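PDB 5ZKX: envelope glycoprotein from Bourbon virus, which probably mediates fusion of the viral and host membranes during entry, as a trimeric class III fusion protein related to baculovirus gp64, here in its postfusion form. Local coordinates for residues F44-R49 and F188-S193; C91-E96 and W141-T146. All blocks are in the same frame, centred on the assembly; numbering follows the deposited sequence.

Contact 1. Residues F44-R49 and F188-S193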
loop_
_atom_site.group_PDB
_atom_site.type_symbol
_atom_site.label_atom_id
_atom_site.label_comp_id
_atom_site.label_asym_id
_atom_site.label_seq_id
_atom_site.Cartn_x
_atom_site.Cartn_y
_atom_site.Cartn_z
ATOM N N PHE A 44 -26.720 3.753 -5.116
ATOM C CA PHE A 44 -26.754 2.303 -5.002
ATOM C C PHE A 44 -27.524 1.921 -3.748
ATOM O O PHE A 44 -27.219 2.412 -2.656
ATOM C CB PHE A 44 -25.334 1.732 -4.946
ATOM C CG PHE A 44 -25.247 0.277 -5.288
ATOM C CD1 PHE A 44 -25.931 -0.238 -6.372
ATOM C CD2 PHE A 44 -24.456 -0.576 -4.539
ATOM C CE1 PHE A 44 -25.842 -1.574 -6.692
ATOM C CE2 PHE A 44 -24.364 -1.914 -4.858
ATOM C CZ PHE A 44 -25.058 -2.412 -5.936
ATOM N N ILE A 45 -28.517 1.051 -3.906
ATOM C CA ILE A 45 -29.318 0.555 -2.794
ATOM C C ILE A 45 -29.166 -0.956 -2.731
ATOM O O ILE A 45 -29.296 -1.643 -3.752
ATOM C CB ILE A 45 -30.799 0.951 -2.929
ATOM C CG1 ILE A 45 -30.928 2.442 -3.253
ATOM C CG2 ILE A 45 -31.548 0.632 -1.644
ATOM C CD1 ILE A 45 -32.355 2.945 -3.237
ATOM N N ILE A 46 -28.875 -1.467 -1.540
ATOM C CA ILE A 46 -28.750 -2.898 -1.298
ATOM C C ILE A 46 -29.740 -3.277 -0.211
ATOM O O ILE A 46 -29.771 -2.646 0.853
ATOM C CB ILE A 46 -27.318 -3.294 -0.890
ATOM C CG1 ILE A 46 -26.306 -2.772 -1.906
ATOM C CG2 ILE A 46 -27.203 -4.805 -0.764
ATOM C CD1 ILE A 46 -24.892 -3.214 -1.620
ATOM N N GLY A 47 -30.546 -4.288 -0.481
ATOM C CA GLY A 47 -31.503 -4.781 0.495
ATOM C C GLY A 47 -31.513 -6.289 0.527
ATOM O O GLY A 47 -31.489 -6.946 -0.513
ATOM N N TYR A 48 -31.536 -6.839 1.734
ATOM C CA TYR A 48 -31.645 -8.276 1.910
ATOM C C TYR A 48 -32.854 -8.599 2.776
ATOM O O TYR A 48 -33.324 -7.771 3.559
ATOM C CB TYR A 48 -30.370 -8.873 2.524
ATOM C CG TYR A 48 -30.095 -8.495 3.959
ATOM C CD1 TYR A 48 -30.570 -9.273 5.006
ATOM C CD2 TYR A 48 -29.332 -7.380 4.269
ATOM C CE1 TYR A 48 -30.310 -8.938 6.318
ATOM C CE2 TYR A 48 -29.063 -7.039 5.580
ATOM C CZ TYR A 48 -29.555 -7.821 6.600
ATOM O OH TYR A 48 -29.292 -7.489 7.907
ATOM N N ARG A 49 -33.357 -9.818 2.609
ATOM C CA ARG A 49 -34.472 -10.307 3.403
ATOM C C ARG A 49 -34.498 -11.823 3.324
ATOM O O ARG A 49 -34.282 -12.398 2.255
ATOM C CB ARG A 49 -35.810 -9.732 2.925
ATOM C CG ARG A 49 -37.016 -10.328 3.633
ATOM C CD ARG A 49 -38.298 -9.627 3.235
ATOM N NE ARG A 49 -38.553 -9.709 1.801
ATOM C CZ ARG A 49 -39.412 -8.925 1.160
ATOM N NH1 ARG A 49 -40.090 -8.004 1.831
ATOM N NH2 ARG A 49 -39.590 -9.057 -0.148
ATOM N N PHE A 188 -30.059 -11.063 -1.340
ATOM C CA PHE A 188 -29.801 -9.654 -1.584
ATOM C C PHE A 188 -30.384 -9.205 -2.915
ATOM O O PHE A 188 -30.471 -9.975 -3.874
ATOM C CB PHE A 188 -28.298 -9.371 -1.559
ATOM C CG PHE A 188 -27.650 -9.646 -0.231
ATOM C CD1 PHE A 188 -27.409 -8.617 0.663
ATOM C CD2 PHE A 188 -27.274 -10.931 0.121
ATOM C CE1 PHE A 188 -26.812 -8.867 1.882
ATOM C CE2 PHE A 188 -26.678 -11.185 1.337
ATOM C CZ PHE A 188 -26.448 -10.153 2.218
ATOM N N SER A 189 -30.786 -7.940 -2.956
ATOM C CA SER A 189 -31.195 -7.267 -4.177
ATOM C C SER A 189 -30.414 -5.968 -4.292
ATOM O O SER A 189 -30.232 -5.250 -3.303
ATOM C CB SER A 189 -32.706 -6.987 -4.195
ATOM O OG SER A 189 -33.442 -8.172 -4.448
ATOM N N TYR A 190 -29.945 -5.674 -5.501
ATOM C CA TYR A 190 -29.105 -4.515 -5.759
ATOM C C TYR A 190 -29.753 -3.642 -6.821
ATOM O O TYR A 190 -30.164 -4.141 -7.874
ATOM C CB TYR A 190 -27.711 -4.936 -6.213
ATOM C CG TYR A 190 -27.055 -5.977 -5.337
ATOM C CD1 TYR A 190 -26.166 -5.609 -4.342
ATOM C CD2 TYR A 190 -27.315 -7.329 -5.518
ATOM C CE1 TYR A 190 -25.558 -6.554 -3.548
ATOM C CE2 TYR A 190 -26.713 -8.279 -4.730
ATOM C CZ TYR A 190 -25.835 -7.886 -3.744
ATOM O OH TYR A 190 -25.228 -8.833 -2.952
ATOM N N LEU A 191 -29.837 -2.344 -6.543
ATOM C CA LEU A 191 -30.361 -1.366 -7.485
ATOM C C LEU A 191 -29.383 -0.207 -7.602
ATOM O O LEU A 191 -29.019 0.410 -6.594
ATOM C CB LEU A 191 -31.733 -0.855 -7.047
ATOM C CG LEU A 191 -32.353 0.202 -7.957
ATOM C CD1 LEU A 191 -32.803 -0.420 -9.271
ATOM C CD2 LEU A 191 -33.507 0.894 -7.252
ATOM N N TYR A 192 -28.965 0.087 -8.829
ATOM C CA TYR A 192 -28.037 1.174 -9.118
ATOM C C TYR A 192 -28.732 2.164 -10.042
ATOM O O TYR A 192 -29.107 1.811 -11.165
ATOM C CB TYR A 192 -26.755 0.634 -9.751
ATOM C CG TYR A 192 -25.807 1.691 -10.262
ATOM C CD1 TYR A 192 -25.608 1.867 -11.621
ATOM C CD2 TYR A 192 -25.101 2.501 -9.386
ATOM C CE1 TYR A 192 -24.741 2.823 -12.097
ATOM C CE2 TYR A 192 -24.227 3.461 -9.853
ATOM C CZ TYR A 192 -24.052 3.617 -11.212
ATOM O OH TYR A 192 -23.186 4.569 -11.695
ATOM N N SER A 193 -28.905 3.397 -9.569
ATOM C CA SER A 193 -29.679 4.413 -10.278
ATOM C C SER A 193 -28.822 5.654 -10.492
ATOM O O SER A 193 -28.768 6.541 -9.631
ATOM C CB SER A 193 -30.956 4.760 -9.513
ATOM O OG SER A 193 -31.706 3.595 -9.209
#
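The F188 ring carries Y48 CB over one face and I46 CG2 at its edge. Y48 CB stands 3.8 Å from the centroid of the F188 ring, a CH-pi contact somewhat off the ring centre. The Y48 and F188 side chains run side by side in the same direction, with their ring planes turned 47° apart. The F44 ring has Y192 CA in its plane at the edge. It reaches across the strand pair because CG is anti to the backbone N (chi1 -160°). Its CZ then meets Y190 CB at 3.7 Å, and its CD1 lies 3.6 Å from Y192 CB, at the edge of the Y192 ring. I46 packs obliquely against the Y190 ring, with CG2 3.7 Å from Y190 CE1. All these side chains share one sheet face, where helix 422-437 touches Y48, F188 and Y190. W183 stacks on the Y190 ring.

The strands 44-49 and 188-192 are antiparallel. Two hydrogen-bonded pairs, I45 with L191 and G47 with S189, alternate with three non-hydrogen-bonded ones. I45 N donates to L191 O at 2.8 Å, and L191 N returns the bond to I45 O. S189 N to G47 O is 2.7 Å, and G47 N binds S189 O at 3.0 Å. I45, S189 and L191 point to the other face, against helix 79-88. The S189 hydroxyl is hydrogen-bonded to T184 and to the carbonyl of P77.

Four backbone bonds fix the register and pair the main-chain amides and carbonyls of I45, G47, S189 and L191, all but I45 being buried residues. Aromatic and aliphatic packing joins one sheet face to helix 422-437, without a salt bridge between the two strands.

Contact 2. Residues C91-E96 and W141-T146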
loop_
_atom_site.group_PDB
_atom_site.type_symbol
_atom_site.label_atom_id
_atom_site.label_comp_id
_atom_site.label_asym_id
_atom_site.label_seq_id
_atom_site.Cartn_x
_atom_site.Cartn_y
_atom_site.Cartn_z
ATOM N N CYS A 91 -36.913 -1.738 6.098
ATOM C CA CYS A 91 -37.259 -2.959 5.388
ATOM C C CYS A 91 -38.552 -3.546 5.944
ATOM O O CYS A 91 -38.876 -3.375 7.123
ATOM C CB CYS A 91 -36.131 -3.994 5.475
ATOM S SG CYS A 91 -35.447 -4.223 7.126
ATOM N N TYR A 92 -39.294 -4.232 5.079
ATOM C CA TYR A 92 -40.582 -4.819 5.426
ATOM C C TYR A 92 -40.504 -6.338 5.336
ATOM O O TYR A 92 -39.966 -6.883 4.369
ATOM C CB TYR A 92 -41.688 -4.300 4.503
ATOM C CG TYR A 92 -42.063 -2.847 4.715
ATOM C CD1 TYR A 92 -43.016 -2.485 5.658
ATOM C CD2 TYR A 92 -41.476 -1.838 3.960
ATOM C CE1 TYR A 92 -43.369 -1.161 5.850
ATOM C CE2 TYR A 92 -41.822 -0.509 4.146
ATOM C CZ TYR A 92 -42.770 -0.176 5.094
ATOM O OH TYR A 92 -43.128 1.141 5.291
ATOM N N THR A 93 -41.051 -7.018 6.346
ATOM C CA THR A 93 -41.021 -8.474 6.411
ATOM C C THR A 93 -42.391 -8.993 6.831
ATOM O O THR A 93 -43.324 -8.223 7.083
ATOM C CB THR A 93 -39.953 -8.982 7.388
ATOM O OG1 THR A 93 -40.069 -8.283 8.636
ATOM C CG2 THR A 93 -38.561 -8.777 6.822
ATOM N N GLY A 94 -42.501 -10.317 6.904
ATOM C CA GLY A 94 -43.680 -10.963 7.424
ATOM C C GLY A 94 -43.687 -10.965 8.939
ATOM O O GLY A 94 -42.903 -10.263 9.586
ATOM N N PRO A 95 -44.570 -11.760 9.536
ATOM C CA PRO A 95 -44.733 -11.740 10.992
ATOM C C PRO A 95 -43.777 -12.665 11.729
ATOM O O PRO A 95 -43.310 -13.683 11.211
ATOM C CB PRO A 95 -46.182 -12.214 11.166
ATOM C CG PRO A 95 -46.362 -13.182 10.044
ATOM C CD PRO A 95 -45.554 -12.642 8.885
ATOM N N GLU A 96 -43.496 -12.292 12.973
ATOM C CA GLU A 96 -42.700 -13.114 13.879
ATOM C C GLU A 96 -43.628 -14.117 14.555
ATOM O O GLU A 96 -44.473 -13.741 15.374
ATOM C CB GLU A 96 -41.980 -12.247 14.909
ATOM C CG GLU A 96 -40.980 -13.001 15.769
ATOM C CD GLU A 96 -39.573 -12.955 15.206
ATOM O OE1 GLU A 96 -39.272 -12.018 14.437
ATOM O OE2 GLU A 96 -38.767 -13.853 15.530
ATOM N N TRP A 141 -37.811 -13.491 10.935
ATOM C CA TRP A 141 -37.435 -12.754 9.736
ATOM C C TRP A 141 -36.168 -11.940 9.962
ATOM O O TRP A 141 -35.837 -11.563 11.090
ATOM C CB TRP A 141 -38.561 -11.814 9.290
ATOM C CG TRP A 141 -39.752 -12.523 8.744
ATOM C CD1 TRP A 141 -40.757 -13.107 9.458
ATOM C CD2 TRP A 141 -40.070 -12.727 7.362
ATOM N NE1 TRP A 141 -41.679 -13.664 8.606
ATOM C CE2 TRP A 141 -41.281 -13.444 7.314
ATOM C CE3 TRP A 141 -39.446 -12.373 6.161
ATOM C CZ2 TRP A 141 -41.881 -13.813 6.113
ATOM C CZ3 TRP A 141 -40.044 -12.742 4.969
ATOM C CH2 TRP A 141 -41.248 -13.454 4.954
ATOM N N ARG A 142 -35.461 -11.677 8.865
ATOM C CA ARG A 142 -34.312 -10.787 8.855
ATOM C C ARG A 142 -34.416 -9.882 7.636
ATOM O O ARG A 142 -34.947 -10.279 6.595
ATOM C CB ARG A 142 -32.983 -11.559 8.836
ATOM C CG ARG A 142 -32.602 -12.128 7.471
ATOM C CD ARG A 142 -31.416 -13.076 7.566
ATOM N NE ARG A 142 -30.291 -12.490 8.290
ATOM C CZ ARG A 142 -29.175 -12.057 7.712
ATOM N NH1 ARG A 142 -29.029 -12.143 6.397
ATOM N NH2 ARG A 142 -28.205 -11.538 8.448
ATOM N N CYS A 143 -33.926 -8.653 7.777
ATOM C CA CYS A 143 -33.929 -7.719 6.659
ATOM C C CYS A 143 -32.968 -6.578 6.948
ATOM O O CYS A 143 -32.660 -6.269 8.102
ATOM C CB CYS A 143 -35.333 -7.175 6.375
ATOM S SG CYS A 143 -36.010 -6.105 7.658
ATOM N N GLY A 144 -32.505 -5.950 5.875
ATOM C CA GLY A 144 -31.632 -4.799 5.988
ATOM C C GLY A 144 -31.603 -4.045 4.682
ATOM O O GLY A 144 -31.959 -4.578 3.626
ATOM N N VAL A 145 -31.175 -2.784 4.764
ATOM C CA VAL A 145 -31.112 -1.906 3.602
ATOM C C VAL A 145 -30.013 -0.878 3.835
ATOM O O VAL A 145 -29.678 -0.548 4.978
ATOM C CB VAL A 145 -32.477 -1.228 3.329
ATOM C CG1 VAL A 145 -32.753 -0.130 4.350
ATOM C CG2 VAL A 145 -32.543 -0.685 1.904
ATOM N N THR A 146 -29.432 -0.384 2.741
ATOM C CA THR A 146 -28.430 0.669 2.827
ATOM C C THR A 146 -28.402 1.466 1.530
ATOM O O THR A 146 -28.639 0.928 0.443
ATOM C CB THR A 146 -27.036 0.106 3.148
ATOM O OG1 THR A 146 -26.188 1.166 3.602
ATOM C CG2 THR A 146 -26.406 -0.556 1.928
#
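Strand 91-93 runs antiparallel to strand 141-146 at 162°, but the axes come no closer than 6.6 Å and no clear hydrogen bond joins the two segments. Side chains bridge the gap instead. C91 and C143 form a disulfide, SG to SG 2.0 Å. Each sulfur sits between its own backbone N and carbonyl carbon (chi1 47° at C91). The disulfide torsion is small, 58°, and the CB atoms of C91 and C143 are a tight 3.4 Å apart. T93 CG2 packs against C143 CB at 3.6 Å. T93 CB leans on W141 CE3, while its hydroxyl is hydrogen-bonded to H118.

The W141 indole lies under the backbone of the turn. G94 N is 3.3 Å above the ring plane, over its centre. G94 CA makes a CH-pi contact, 3.8 Å from the centroid of the W141 five-membered ring. P95 O lies near the ring plane at the edge, 3.1 Å from W141 NE1. W112 meets W141 edge-to-face, and E96 forms a salt bridge with R126.

Strand 91-93 pairs with strand 116-118 in a small two-stranded sheet. Strand 134-148 belongs to the larger antiparallel sheet. The contact is a disulfide cross-link between strands of two sheets, with the W141 indole packed under the G94 backbone beside it, in the gp64-family fold.

Overall arrangement
After strand 26-36 the chain forms strand 44-58, whose start is one half of contact 1. It then passes through helix 79-88 to residues 91-96 and returns along strand 134-148, closing the shorter loop of contact 2. Strand 188-192 closes the longer loop of contact 1, which encloses that of contact 2. The loops nest and do not cross. Strand 44-58 lies between strands 134-148 and 188-192, so both contacts reach one sheet. I46 O meets T146 N at 3.0 Å, probably in a hydrogen bond. R49 NH1 probably also bonds Y92 O, tying the central strand to segment 91-96.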